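PDB 1YZY: 3-oxo-tetronate kinase from Haemophilus influenzae, which catalyses the ATP-dependent phosphorylation of 3-oxo-tetronate to 3-oxo-tetronate 4-phosphate, as a member of the four-carbon acid sugar kinase family. Local coordinates for residues A[263-274]-A[300-310]; A[374-382]-A[404-412]. One frame throughout, in Å; residues are numbered along the deposited sequence.

Contact 1: residues A[263-274]-A[300-310]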
loop_
_atom_site.group_PDB
_atom_site.type_symbol
_atom_site.label_atom_id
_atom_site.label_comp_id
_atom_site.label_asym_id
_atom_site.label_seq_id
_atom_site.Cartn_x
_atom_site.Cartn_y
_atom_site.Cartn_z
ATOM N N VAL A 263 3.404 -9.732 21.488
ATOM C CA VAL A 263 4.702 -10.180 21.997
ATOM C C VAL A 263 4.472 -11.007 23.262
ATOM O O VAL A 263 5.071 -12.062 23.451
ATOM C CB VAL A 263 5.626 -8.965 22.332
ATOM C CG1 VAL A 263 6.844 -9.415 23.125
ATOM C CG2 VAL A 263 6.068 -8.259 21.052
ATOM N N GLU A 264 3.602 -10.496 24.124
ATOM C CA GLU A 264 3.252 -11.138 25.378
ATOM C C GLU A 264 2.606 -12.511 25.140
ATOM O O GLU A 264 2.674 -13.400 25.995
ATOM C CB GLU A 264 2.289 -10.228 26.144
ATOM C CG GLU A 264 2.587 -10.077 27.625
ATOM C CD GLU A 264 2.024 -11.211 28.461
ATOM O OE1 GLU A 264 0.841 -11.121 28.856
ATOM O OE2 GLU A 264 2.761 -12.186 28.730
ATOM N N LYS A 265 1.973 -12.673 23.982
ATOM C CA LYS A 265 1.306 -13.924 23.637
ATOM C C LYS A 265 2.258 -14.890 22.921
ATOM O O LYS A 265 2.117 -16.117 23.032
ATOM C CB LYS A 265 0.078 -13.625 22.764
ATOM C CG LYS A 265 -1.152 -14.490 23.045
ATOM C CD LYS A 265 -1.200 -15.736 22.171
ATOM C CE LYS A 265 -2.536 -16.459 22.321
ATOM N NZ LYS A 265 -2.704 -17.563 21.329
ATOM N N TYR A 266 3.228 -14.331 22.203
ATOM C CA TYR A 266 4.194 -15.128 21.459
ATOM C C TYR A 266 5.387 -15.630 22.285
ATOM O O TYR A 266 5.893 -16.720 22.040
ATOM C CB TYR A 266 4.690 -14.347 20.241
ATOM C CG TYR A 266 5.486 -15.191 19.269
ATOM C CD1 TYR A 266 4.923 -16.325 18.686
ATOM C CD2 TYR A 266 6.806 -14.862 18.938
ATOM C CE1 TYR A 266 5.648 -17.110 17.803
ATOM C CE2 TYR A 266 7.541 -15.645 18.052
ATOM C CZ TYR A 266 6.952 -16.763 17.495
ATOM O OH TYR A 266 7.654 -17.543 16.628
ATOM N N ARG A 267 5.860 -14.828 23.235
ATOM C CA ARG A 267 6.993 -15.231 24.065
ATOM C C ARG A 267 6.641 -16.500 24.842
ATOM O O ARG A 267 7.497 -17.151 25.445
ATOM C CB ARG A 267 7.366 -14.115 25.036
ATOM C CG ARG A 267 6.315 -13.852 26.085
ATOM C CD ARG A 267 6.922 -13.201 27.302
ATOM N NE ARG A 267 7.451 -11.877 27.009
ATOM C CZ ARG A 267 8.108 -11.131 27.889
ATOM N NH1 ARG A 267 8.322 -11.584 29.117
ATOM N NH2 ARG A 267 8.525 -9.918 27.551
ATOM N N GLU A 268 5.353 -16.806 24.859
ATOM C CA GLU A 268 4.816 -17.978 25.527
ATOM C C GLU A 268 4.994 -19.196 24.613
ATOM O O GLU A 268 5.097 -20.329 25.088
ATOM C CB GLU A 268 3.327 -17.726 25.802
ATOM C CG GLU A 268 2.540 -18.889 26.375
ATOM C CD GLU A 268 1.035 -18.708 26.206
ATOM O OE1 GLU A 268 0.524 -17.602 26.492
ATOM O OE2 GLU A 268 0.366 -19.669 25.772
ATOM N N LYS A 269 5.044 -18.947 23.308
ATOM C CA LYS A 269 5.172 -20.000 22.302
ATOM C C LYS A 269 6.563 -20.253 21.701
ATOM O O LYS A 269 6.801 -21.338 21.154
ATOM C CB LYS A 269 4.198 -19.732 21.142
ATOM C CG LYS A 269 2.714 -19.739 21.496
ATOM C CD LYS A 269 2.238 -21.127 21.894
ATOM C CE LYS A 269 0.724 -21.180 22.010
ATOM N NZ LYS A 269 0.191 -20.186 22.979
ATOM N N ALA A 270 7.473 -19.282 21.781
ATOM C CA ALA A 270 8.792 -19.457 21.160
ATOM C C ALA A 270 9.996 -18.791 21.845
ATOM O O ALA A 270 9.841 -17.988 22.770
ATOM C CB ALA A 270 8.710 -19.010 19.689
ATOM N N PRO A 271 11.225 -19.141 21.407
ATOM C CA PRO A 271 12.443 -18.558 21.985
ATOM C C PRO A 271 12.373 -17.040 21.864
ATOM O O PRO A 271 12.115 -16.515 20.785
ATOM C CB PRO A 271 13.543 -19.112 21.080
ATOM C CG PRO A 271 12.998 -20.422 20.654
ATOM C CD PRO A 271 11.572 -20.087 20.330
ATOM N N HIS A 272 12.617 -16.336 22.955
ATOM C CA HIS A 272 12.543 -14.889 22.927
ATOM C C HIS A 272 13.708 -14.245 23.655
ATOM O O HIS A 272 14.076 -14.645 24.761
ATOM C CB HIS A 272 11.223 -14.430 23.536
ATOM C CG HIS A 272 10.906 -15.089 24.841
ATOM N ND1 HIS A 272 10.446 -16.385 24.923
ATOM C CD2 HIS A 272 10.997 -14.640 26.114
ATOM C CE1 HIS A 272 10.267 -16.707 26.191
ATOM N NE2 HIS A 272 10.593 -15.667 26.937
ATOM N N PHE A 273 14.252 -13.210 23.036
ATOM C CA PHE A 273 15.373 -12.485 23.592
ATOM C C PHE A 273 15.007 -11.013 23.558
ATOM O O PHE A 273 14.920 -10.423 22.487
ATOM C CB PHE A 273 16.617 -12.748 22.736
ATOM C CG PHE A 273 17.892 -12.205 23.321
ATOM C CD1 PHE A 273 18.042 -10.842 23.575
ATOM C CD2 PHE A 273 18.950 -13.054 23.604
ATOM C CE1 PHE A 273 19.223 -10.334 24.100
ATOM C CE2 PHE A 273 20.142 -12.555 24.130
ATOM C CZ PHE A 273 20.276 -11.193 24.379
ATOM N N GLN A 274 14.780 -10.425 24.726
ATOM C CA GLN A 274 14.437 -9.013 24.790
ATOM C C GLN A 274 15.647 -8.120 24.511
ATOM O O GLN A 274 16.665 -8.203 25.202
ATOM C CB GLN A 274 13.847 -8.655 26.149
ATOM C CG GLN A 274 13.523 -7.179 26.263
ATOM C CD GLN A 274 12.944 -6.810 27.600
ATOM O OE1 GLN A 274 12.834 -7.646 28.497
ATOM N NE2 GLN A 274 12.583 -5.542 27.756
ATOM N N SER A 300 13.557 -24.522 16.644
ATOM C CA SER A 300 12.359 -24.709 17.456
ATOM C C SER A 300 11.145 -24.743 16.521
ATOM O O SER A 300 11.263 -24.451 15.325
ATOM C CB SER A 300 12.206 -23.577 18.477
ATOM O OG SER A 300 12.679 -23.967 19.759
ATOM N N GLU A 301 9.986 -25.131 17.044
ATOM C CA GLU A 301 8.790 -25.181 16.216
ATOM C C GLU A 301 8.439 -23.799 15.676
ATOM O O GLU A 301 8.047 -23.658 14.517
ATOM C CB GLU A 301 7.617 -25.799 16.979
ATOM C CG GLU A 301 7.375 -25.239 18.367
ATOM C CD GLU A 301 6.277 -25.991 19.093
ATOM O OE1 GLU A 301 5.090 -25.789 18.751
ATOM O OE2 GLU A 301 6.601 -26.800 19.990
ATOM N N PHE A 302 8.591 -22.782 16.516
ATOM C CA PHE A 302 8.314 -21.409 16.107
ATOM C C PHE A 302 9.587 -20.562 16.086
ATOM O O PHE A 302 10.455 -20.697 16.954
ATOM C CB PHE A 302 7.249 -20.782 17.011
ATOM C CG PHE A 302 5.855 -21.304 16.758
ATOM C CD1 PHE A 302 5.320 -21.303 15.465
ATOM C CD2 PHE A 302 5.079 -21.805 17.807
ATOM C CE1 PHE A 302 4.036 -21.792 15.220
ATOM C CE2 PHE A 302 3.792 -22.297 17.572
ATOM C CZ PHE A 302 3.271 -22.291 16.277
ATOM N N ALA A 303 9.708 -19.729 15.058
ATOM C CA ALA A 303 10.862 -18.856 14.876
ATOM C C ALA A 303 11.229 -18.066 16.128
ATOM O O ALA A 303 10.355 -17.634 16.887
ATOM C CB ALA A 303 10.612 -17.916 13.729
ATOM N N PRO A 304 12.538 -17.895 16.380
ATOM C CA PRO A 304 12.988 -17.150 17.557
ATOM C C PRO A 304 12.698 -15.653 17.404
ATOM O O PRO A 304 12.765 -15.101 16.310
ATOM C CB PRO A 304 14.483 -17.457 17.591
ATOM C CG PRO A 304 14.827 -17.562 16.160
ATOM C CD PRO A 304 13.688 -18.391 15.606
ATOM N N MET A 305 12.393 -14.992 18.509
ATOM C CA MET A 305 12.078 -13.577 18.458
ATOM C C MET A 305 12.951 -12.700 19.361
ATOM O O MET A 305 13.101 -12.885 20.574
ATOM C CB MET A 305 10.624 -13.359 18.908
ATOM C CG MET A 305 10.293 -11.920 19.308
ATOM S SD MET A 305 8.563 -11.645 19.701
ATOM C CE MET A 305 8.403 -12.407 21.322
ATOM N N VAL A 306 13.534 -11.705 18.694
ATOM C CA VAL A 306 14.355 -10.632 19.237
ATOM C C VAL A 306 13.441 -9.409 19.249
ATOM O O VAL A 306 13.006 -8.954 18.190
ATOM C CB VAL A 306 15.615 -10.300 18.427
ATOM C CG1 VAL A 306 16.465 -9.323 19.203
ATOM C CG2 VAL A 306 16.402 -11.551 18.126
ATOM N N TYR A 307 13.168 -8.862 20.427
ATOM C CA TYR A 307 12.255 -7.733 20.515
ATOM C C TYR A 307 12.646 -6.563 21.402
ATOM O O TYR A 307 13.262 -6.737 22.450
ATOM C CB TYR A 307 10.871 -8.231 20.952
ATOM C CG TYR A 307 10.831 -8.828 22.346
ATOM C CD1 TYR A 307 10.308 -8.105 23.419
ATOM C CD2 TYR A 307 11.331 -10.112 22.595
ATOM C CE1 TYR A 307 10.290 -8.640 24.699
ATOM C CE2 TYR A 307 11.314 -10.655 23.864
ATOM C CZ TYR A 307 10.796 -9.914 24.913
ATOM O OH TYR A 307 10.808 -10.440 26.184
ATOM N N ALA A 308 12.246 -5.372 20.977
ATOM C CA ALA A 308 12.485 -4.146 21.727
ATOM C C ALA A 308 11.159 -3.753 22.389
ATOM O O ALA A 308 11.125 -2.958 23.327
ATOM C CB ALA A 308 12.963 -3.040 20.790
ATOM N N THR A 309 10.080 -4.359 21.906
ATOM C CA THR A 309 8.727 -4.116 22.393
ATOM C C THR A 309 8.528 -4.134 23.911
ATOM O O THR A 309 8.651 -5.181 24.555
ATOM C CB THR A 309 7.771 -5.134 21.783
ATOM O OG1 THR A 309 7.846 -5.046 20.356
ATOM C CG2 THR A 309 6.341 -4.892 22.250
ATOM N N VAL A 310 8.209 -2.968 24.467
ATOM C CA VAL A 310 7.933 -2.805 25.895
ATOM C C VAL A 310 6.706 -1.905 26.029
ATOM O O VAL A 310 6.426 -1.094 25.139
ATOM C CB VAL A 310 9.113 -2.157 26.677
ATOM C CG1 VAL A 310 10.239 -3.144 26.850
ATOM C CG2 VAL A 310 9.597 -0.896 25.980
#

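Contact 2: residues A[374-382]-A[404-412]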
loop_
_atom_site.group_PDB
_atom_site.type_symbol
_atom_site.label_atom_id
_atom_site.label_comp_id
_atom_site.label_asym_id
_atom_site.label_seq_id
_atom_site.Cartn_x
_atom_site.Cartn_y
_atom_site.Cartn_z
ATOM N N LYS A 374 -0.242 -13.933 -0.041
ATOM C CA LYS A 374 -1.372 -14.187 0.849
ATOM C C LYS A 374 -1.472 -13.285 2.066
ATOM O O LYS A 374 -0.490 -13.022 2.753
ATOM C CB LYS A 374 -1.388 -15.650 1.271
ATOM C CG LYS A 374 -2.762 -16.193 1.584
ATOM C CD LYS A 374 -2.760 -17.689 1.380
ATOM C CE LYS A 374 -4.046 -18.320 1.840
ATOM N NZ LYS A 374 -3.920 -19.802 1.773
ATOM N N GLN A 375 -2.693 -12.839 2.331
ATOM C CA GLN A 375 -2.985 -11.952 3.441
ATOM C C GLN A 375 -2.989 -12.664 4.792
ATOM O O GLN A 375 -3.804 -13.553 5.036
ATOM C CB GLN A 375 -4.332 -11.260 3.196
ATOM C CG GLN A 375 -4.745 -10.251 4.256
ATOM C CD GLN A 375 -5.990 -9.459 3.866
ATOM O OE1 GLN A 375 -5.953 -8.619 2.969
ATOM N NE2 GLN A 375 -7.092 -9.721 4.551
ATOM N N ILE A 376 -2.049 -12.278 5.650
ATOM C CA ILE A 376 -1.928 -12.836 6.993
ATOM C C ILE A 376 -3.008 -12.191 7.850
ATOM O O ILE A 376 -3.657 -12.845 8.665
ATOM C CB ILE A 376 -0.544 -12.508 7.612
ATOM C CG1 ILE A 376 0.567 -13.163 6.796
ATOM C CG2 ILE A 376 -0.475 -12.973 9.053
ATOM C CD1 ILE A 376 1.939 -12.716 7.207
ATOM N N ALA A 377 -3.150 -10.883 7.682
ATOM C CA ALA A 377 -4.135 -10.085 8.398
ATOM C C ALA A 377 -4.408 -8.863 7.519
ATOM O O ALA A 377 -3.629 -8.566 6.608
ATOM C CB ALA A 377 -3.588 -9.660 9.762
ATOM N N PRO A 378 -5.539 -8.166 7.744
ATOM C CA PRO A 378 -5.810 -6.992 6.907
ATOM C C PRO A 378 -4.652 -6.007 7.032
ATOM O O PRO A 378 -4.327 -5.556 8.136
ATOM C CB PRO A 378 -7.102 -6.427 7.512
ATOM C CG PRO A 378 -7.780 -7.638 8.064
ATOM C CD PRO A 378 -6.626 -8.374 8.718
ATOM N N GLY A 379 -4.026 -5.705 5.900
ATOM C CA GLY A 379 -2.906 -4.783 5.884
ATOM C C GLY A 379 -1.552 -5.454 6.036
ATOM O O GLY A 379 -0.520 -4.789 5.948
ATOM N N VAL A 380 -1.543 -6.765 6.260
ATOM C CA VAL A 380 -0.290 -7.498 6.416
ATOM C C VAL A 380 -0.164 -8.712 5.487
ATOM O O VAL A 380 -0.443 -9.841 5.886
ATOM C CB VAL A 380 -0.082 -7.983 7.875
ATOM C CG1 VAL A 380 1.361 -8.409 8.085
ATOM C CG2 VAL A 380 -0.456 -6.895 8.864
ATOM N N PRO A 381 0.174 -8.487 4.209
ATOM C CA PRO A 381 0.316 -9.629 3.303
ATOM C C PRO A 381 1.737 -10.229 3.380
ATOM O O PRO A 381 2.641 -9.646 3.997
ATOM C CB PRO A 381 0.065 -8.993 1.934
ATOM C CG PRO A 381 0.655 -7.634 2.094
ATOM C CD PRO A 381 0.151 -7.217 3.456
ATOM N N TRP A 382 1.912 -11.417 2.815
ATOM C CA TRP A 382 3.225 -12.041 2.777
ATOM C C TRP A 382 3.908 -11.423 1.567
ATOM O O TRP A 382 3.261 -11.182 0.543
ATOM C CB TRP A 382 3.116 -13.564 2.604
ATOM C CG TRP A 382 3.290 -14.304 3.886
ATOM C CD1 TRP A 382 2.362 -15.079 4.523
ATOM C CD2 TRP A 382 4.452 -14.288 4.729
ATOM N NE1 TRP A 382 2.869 -15.541 5.719
ATOM C CE2 TRP A 382 4.149 -15.071 5.870
ATOM C CE3 TRP A 382 5.718 -13.687 4.636
ATOM C CZ2 TRP A 382 5.071 -15.268 6.912
ATOM C CZ3 TRP A 382 6.632 -13.883 5.669
ATOM C CH2 TRP A 382 6.301 -14.668 6.794
ATOM N N PHE A 404 -0.915 -12.875 16.182
ATOM C CA PHE A 404 -0.262 -12.592 14.913
ATOM C C PHE A 404 1.053 -13.321 14.611
ATOM O O PHE A 404 1.191 -13.926 13.544
ATOM C CB PHE A 404 -0.053 -11.090 14.725
ATOM C CG PHE A 404 0.745 -10.752 13.498
ATOM C CD1 PHE A 404 0.187 -10.897 12.229
ATOM C CD2 PHE A 404 2.083 -10.379 13.602
ATOM C CE1 PHE A 404 0.954 -10.684 11.081
ATOM C CE2 PHE A 404 2.857 -10.165 12.459
ATOM C CZ PHE A 404 2.290 -10.320 11.196
ATOM N N PHE A 405 2.031 -13.241 15.509
ATOM C CA PHE A 405 3.319 -13.887 15.235
ATOM C C PHE A 405 3.278 -15.358 14.880
ATOM O O PHE A 405 3.842 -15.749 13.855
ATOM C CB PHE A 405 4.332 -13.618 16.342
ATOM C CG PHE A 405 4.721 -12.178 16.448
ATOM C CD1 PHE A 405 5.064 -11.459 15.308
ATOM C CD2 PHE A 405 4.688 -11.525 17.670
ATOM C CE1 PHE A 405 5.364 -10.109 15.382
ATOM C CE2 PHE A 405 4.987 -10.177 17.758
ATOM C CZ PHE A 405 5.325 -9.464 16.608
ATOM N N GLU A 406 2.617 -16.171 15.704
ATOM C CA GLU A 406 2.522 -17.602 15.410
ATOM C C GLU A 406 1.623 -17.875 14.203
ATOM O O GLU A 406 1.913 -18.767 13.397
ATOM C CB GLU A 406 2.058 -18.403 16.631
ATOM C CG GLU A 406 0.680 -18.071 17.162
ATOM C CD GLU A 406 0.231 -19.056 18.236
ATOM O OE1 GLU A 406 0.060 -20.258 17.917
ATOM O OE2 GLU A 406 0.061 -18.631 19.402
ATOM N N TYR A 407 0.555 -17.089 14.069
ATOM C CA TYR A 407 -0.375 -17.240 12.948
ATOM C C TYR A 407 0.314 -17.031 11.601
ATOM O O TYR A 407 0.110 -17.814 10.667
ATOM C CB TYR A 407 -1.561 -16.277 13.067
ATOM C CG TYR A 407 -2.581 -16.489 11.975
ATOM C CD1 TYR A 407 -3.227 -17.719 11.836
ATOM C CD2 TYR A 407 -2.849 -15.494 11.038
ATOM C CE1 TYR A 407 -4.107 -17.958 10.788
ATOM C CE2 TYR A 407 -3.736 -15.720 9.980
ATOM C CZ TYR A 407 -4.359 -16.959 9.861
ATOM O OH TYR A 407 -5.217 -17.212 8.810
ATOM N N ALA A 408 1.077 -15.945 11.494
ATOM C CA ALA A 408 1.815 -15.630 10.279
ATOM C C ALA A 408 2.618 -16.846 9.809
ATOM O O ALA A 408 2.766 -17.083 8.609
ATOM C CB ALA A 408 2.744 -14.463 10.536
ATOM N N GLN A 409 3.140 -17.605 10.771
ATOM C CA GLN A 409 3.927 -18.802 10.488
ATOM C C GLN A 409 3.058 -20.037 10.261
ATOM O O GLN A 409 3.369 -20.886 9.422
ATOM C CB GLN A 409 4.886 -19.071 11.641
ATOM C CG GLN A 409 5.751 -17.891 11.983
ATOM C CD GLN A 409 6.727 -18.194 13.086
ATOM O OE1 GLN A 409 6.719 -17.543 14.127
ATOM N NE2 GLN A 409 7.589 -19.183 12.860
ATOM N N GLY A 410 1.986 -20.144 11.037
ATOM C CA GLY A 410 1.092 -21.276 10.916
ATOM C C GLY A 410 0.586 -21.569 9.516
ATOM O O GLY A 410 0.444 -22.733 9.151
ATOM N N MET A 411 0.309 -20.536 8.725
ATOM C CA MET A 411 -0.207 -20.757 7.379
ATOM C C MET A 411 0.725 -21.421 6.365
ATOM O O MET A 411 0.242 -22.044 5.417
ATOM C CB MET A 411 -0.832 -19.482 6.797
ATOM C CG MET A 411 0.102 -18.297 6.630
ATOM S SD MET A 411 -0.826 -16.857 6.057
ATOM C CE MET A 411 -1.558 -16.327 7.609
ATOM N N PHE A 412 2.039 -21.282 6.527
ATOM C CA PHE A 412 2.951 -21.926 5.583
ATOM C C PHE A 412 3.648 -23.168 6.143
ATOM O O PHE A 412 4.654 -23.634 5.594
ATOM C CB PHE A 412 3.953 -20.928 4.971
ATOM C CG PHE A 412 5.032 -20.460 5.913
ATOM C CD1 PHE A 412 4.789 -19.437 6.823
ATOM C CD2 PHE A 412 6.313 -21.007 5.849
ATOM C CE1 PHE A 412 5.801 -18.964 7.650
ATOM C CE2 PHE A 412 7.331 -20.541 6.672
ATOM C CZ PHE A 412 7.073 -19.516 7.574
#

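Contact 1: residues A[263-274]-A[300-310]
M305 and Y307 of strand 305-307 meet strand 272-274 and the helix before it, at the parallel edge of the sheet in the nucleotide-binding domain; the two strand axes run 16° apart. The backbone ladder comes first: M305 N donates to P271 O (2.8 Å), F273 N to M305 O, and, longer and somewhat more bent, Y307 N to F273 O (3.1 Å). P271 suits the start of this ladder, since in this pairing it acts through its carbonyl and the missing N-H costs no bond, while its ring packs on P304 and S300.

Apolar packing fills the gap between helix and sheet. Because Y307 places its CG between its own backbone N and carbonyl carbon (chi1 65°), its ring stands between two CH-pi partners: V263 CG1 lies over one face and Q274 CA over the other, each offset toward the rim. The extended first two torsions of M305 set SD at the edge of the Y266 ring, 3.7 Å from CD2, in a Met-aromatic contact; the bend at chi3 then swings CE onto V263 CG1. Flexible and unbranched, methionine fits between tyrosine and valine. V263 also touches T309 tip to tip, CG2 to CG2 at 3.6 Å. The small A270 lets F302 come close, CB to CB at 3.5 Å.

Within 263-274, H272 holds the turn into the strand: ND1 gives an almost straight bond of 2.8 Å to A270 O, and R267 CB sits over the imidazole centre, 3.6 Å above its plane.

Contact 2: residues A[374-382]-A[404-412]
A classic beta bulge, in which I376 and A377 both face V380, packs against the C-terminal helix 404-410 of the nucleotide-binding domain. The bulge leads into a type II turn from A377 to V380, with G379 at the position whose positive phi glycine takes easily.

I376 carries the contact. Its CG2 branch, anti to the backbone N, enters between helix residues, 3.4 Å from F404 CE1 and 3.8 Å from A408 CB. Both arms of the beta-branched chain reach the helix: CD1 also rests on A408 CB while lying over a face of the W382 indole, toward its rim. Alanine at 408 keeps the helix surface low enough for this approach. V380 CG1 meets the F404 ring from its own strand, at 3.8 Å from CZ.

W382 turns its pyrrole edge to the helix. NE1 donates to A408 O over 3.3 Å, a long and bent bond (138°) that nevertheless lies in the indole plane. M411 SD stands at the same ring's edge, 3.9 Å from NE1, in a Met-aromatic contact, and its bend at chi3 carries CE to I376 CA, 3.6 Å away. I376 O is met at the edge of the Y407 ring. Through this classic bulge, the alpha/beta domain joins its antiparallel hairpin 369-385 to its C-terminal helix.

Overall arrangement
Both contacts belong to the nucleotide-binding domain, contact 1 at its edge strand 272-274 and contact 2 at the hairpin 369-385; their centres lie about 16 Å apart. Helix 404-410 joins them: I376 and W382 of contact 2 pack on it, while F405, E406 and Q409 turn to contact 1. F405 CB comes within 3.5 Å of Y266 CG, and E406 OE2 forms a long, weak ion pair with K265 NZ. The ATP site, assigned by similarity, is nearer to contact 1: the side chain of T309 lies about 5 Å from that of S254, and T309 OG1 is hydrogen-bonded to S254 O. In contact 2, the side chains of F404 and V380 lie about 9 Å from G354 and G397, respectively.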